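Local coordinates for protein putative acetyl xylan esterase (Cellvibrio japonicus, PDB 2W9X) that removes acetyl groups from plant cell wall polysaccharides, acting on acetylated xylan and, with a large preference, on glucomannan, at residues D150-G155 / L244-F249. Residues are numbered along the deposited sequence; the frame is centred on the assembly and turned at random.
Sequences DSFTVG and LGTNDF
With CG of Asp-150 set between its backbone N and carbonyl carbon (chi1 55°), the carboxylate lies between helix 151-154 and the start of helix 246-249, its OD2 near Thr-246 CB. The two oxygens of Asp-150 divide the work. OD1 caps helix 151-154, accepting from Phe-152 N at 3.1 Å in a bent bond that arrives from above the carboxylate plane, 40° out of it. OD2 is linked to the other segment through two waters. Water 1, bonded to Asp-150 OD2 at 2.6 Å, probably as donor, accepts from the backbone N of Gly-245 and of Asn-247, while water 2 donates to Asp-150 OD2 at 2.7 Å and accepts from Thr-246 N. Direct contacts flank this bridge. The methyl CD2 of Leu-244 lies against Asp-150 N at 3.8 Å, and the amide of Asn-247 comes up to Asp-150 CB with its plane 73° from the carboxylate. Phe-152 approaches Thr-246 at about a right angle, CE2 lying 3.6 Å from Thr-246 OG1, the branch held beside the threonine's own backbone N. The segments follow the adjacent parallel strands 144-149 and 239-243 of the SGNH-type GDSL esterase domain. They carry the inferred nucleophile Ser-151 and Asn-247, which by similarity stabilises the transition state together with Gly-199. The buried carboxylate is thus met by main-chain N-H groups of both helix starts, one directly and three by way of water, in a network that links the segment of the inferred nucleophile to that of the probable transition-state stabiliser.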
loop_
_atom_site.group_PDB
_atom_site.type_symbol
_atom_site.label_atom_id
_atom_site.label_comp_id
_atom_site.label_asym_id
_atom_site.label_seq_id
_atom_site.Cartn_x
_atom_site.Cartn_y
_atom_site.Cartn_z
ATOM N N ASP B 150 -11.274 -13.890 -9.036
ATOM C CA ASP B 150 -11.324 -15.170 -9.715
ATOM C C ASP B 150 -11.830 -16.233 -8.744
ATOM O O ASP B 150 -12.572 -15.898 -7.837
ATOM C CB ASP B 150 -9.936 -15.537 -10.296
ATOM C CG ASP B 150 -8.809 -15.531 -9.248
ATOM O OD1 ASP B 150 -9.077 -15.622 -8.012
ATOM O OD2 ASP B 150 -7.623 -15.418 -9.690
ATOM N N SER B 151 -11.429 -17.494 -8.937
ATOM C CA SER B 151 -11.856 -18.626 -8.086
ATOM C C SER B 151 -11.599 -18.407 -6.600
ATOM O O SER B 151 -12.410 -18.789 -5.755
ATOM C CB SER B 151 -11.148 -19.920 -8.494
ATOM O OG SER B 151 -11.270 -20.160 -9.877
ATOM N N PHE B 152 -10.443 -17.822 -6.285
ATOM C CA PHE B 152 -10.109 -17.535 -4.877
ATOM C C PHE B 152 -11.149 -16.603 -4.265
ATOM O O PHE B 152 -11.610 -16.823 -3.151
ATOM C CB PHE B 152 -8.725 -16.886 -4.756
ATOM C CG PHE B 152 -7.582 -17.754 -5.196
ATOM C CD1 PHE B 152 -7.740 -19.118 -5.429
ATOM C CD2 PHE B 152 -6.307 -17.199 -5.341
ATOM C CE1 PHE B 152 -6.645 -19.918 -5.824
ATOM C CE2 PHE B 152 -5.207 -17.995 -5.729
ATOM C CZ PHE B 152 -5.380 -19.349 -5.956
ATOM N N THR B 153 -11.553 -15.574 -5.010
ATOM C CA THR B 153 -12.560 -14.623 -4.509
ATOM C C THR B 153 -13.975 -15.231 -4.421
ATOM O O THR B 153 -14.720 -14.957 -3.457
ATOM C CB THR B 153 -12.549 -13.306 -5.352
ATOM O OG1 THR B 153 -11.262 -12.683 -5.242
ATOM C CG2 THR B 153 -13.605 -12.345 -4.873
ATOM N N VAL B 154 -14.335 -16.047 -5.413
ATOM C CA VAL B 154 -15.597 -16.814 -5.415
ATOM C C VAL B 154 -15.730 -17.743 -4.186
ATOM O O VAL B 154 -16.823 -17.920 -3.649
ATOM C CB VAL B 154 -15.719 -17.699 -6.688
ATOM C CG1 VAL B 154 -16.905 -18.666 -6.588
ATOM C CG2 VAL B 154 -15.809 -16.848 -7.990
ATOM N N GLY B 155 -14.627 -18.363 -3.770
ATOM C CA GLY B 155 -14.683 -19.416 -2.748
ATOM C C GLY B 155 -14.814 -20.810 -3.356
ATOM O O GLY B 155 -15.353 -21.718 -2.744
ATOM N N LEU B 244 -6.502 -10.679 -9.011
ATOM C CA LEU B 244 -6.472 -11.248 -10.362
ATOM C C LEU B 244 -5.023 -11.350 -10.842
ATOM O O LEU B 244 -4.208 -10.458 -10.569
ATOM C CB LEU B 244 -7.303 -10.365 -11.338
ATOM C CG LEU B 244 -8.844 -10.359 -11.232
ATOM C CD1 LEU B 244 -9.503 -9.241 -12.107
ATOM C CD2 LEU B 244 -9.406 -11.737 -11.621
ATOM N N GLY B 245 -4.705 -12.410 -11.575
ATOM C CA GLY B 245 -3.341 -12.632 -12.044
ATOM C C GLY B 245 -2.863 -14.073 -11.890
ATOM O O GLY B 245 -1.942 -14.497 -12.590
ATOM N N THR B 246 -3.459 -14.824 -10.958
ATOM C CA THR B 246 -3.141 -16.255 -10.833
ATOM C C THR B 246 -3.439 -16.964 -12.164
ATOM O O THR B 246 -2.624 -17.732 -12.668
ATOM C CB THR B 246 -3.866 -16.926 -9.642
ATOM O OG1 THR B 246 -3.258 -16.483 -8.418
ATOM C CG2 THR B 246 -3.743 -18.476 -9.721
ATOM N N ASN B 247 -4.591 -16.671 -12.752
ATOM C CA ASN B 247 -4.934 -17.307 -14.010
ATOM C C ASN B 247 -4.135 -16.773 -15.195
ATOM O O ASN B 247 -3.838 -17.531 -16.122
ATOM C CB ASN B 247 -6.428 -17.243 -14.261
ATOM C CG ASN B 247 -7.193 -18.071 -13.258
ATOM O OD1 ASN B 247 -8.117 -17.583 -12.615
ATOM N ND2 ASN B 247 -6.781 -19.321 -13.090
ATOM N N ASP B 248 -3.747 -15.502 -15.155
ATOM C CA ASP B 248 -2.832 -14.992 -16.199
ATOM C C ASP B 248 -1.525 -15.765 -16.205
ATOM O O ASP B 248 -1.000 -16.068 -17.273
ATOM C CB ASP B 248 -2.537 -13.489 -16.041
ATOM C CG ASP B 248 -3.780 -12.656 -16.137
ATOM O OD1 ASP B 248 -4.033 -12.108 -17.232
ATOM O OD2 ASP B 248 -4.521 -12.581 -15.120
ATOM N N PHE B 249 -1.009 -16.090 -15.009
ATOM C CA PHE B 249 0.395 -16.532 -14.901
ATOM C C PHE B 249 0.655 -17.958 -14.402
ATOM O O PHE B 249 1.793 -18.403 -14.426
ATOM C CB PHE B 249 1.241 -15.534 -14.083
ATOM C CG PHE B 249 1.220 -14.131 -14.627
ATOM C CD1 PHE B 249 1.760 -13.842 -15.877
ATOM C CD2 PHE B 249 0.657 -13.105 -13.890
ATOM C CE1 PHE B 249 1.741 -12.541 -16.381
ATOM C CE2 PHE B 249 0.624 -11.806 -14.390
ATOM C CZ PHE B 249 1.179 -11.526 -15.629
HETATM O O HOH W 1 -6.728 -14.496 -11.988
HETATM O O HOH W 2 -5.589 -13.956 -8.787
#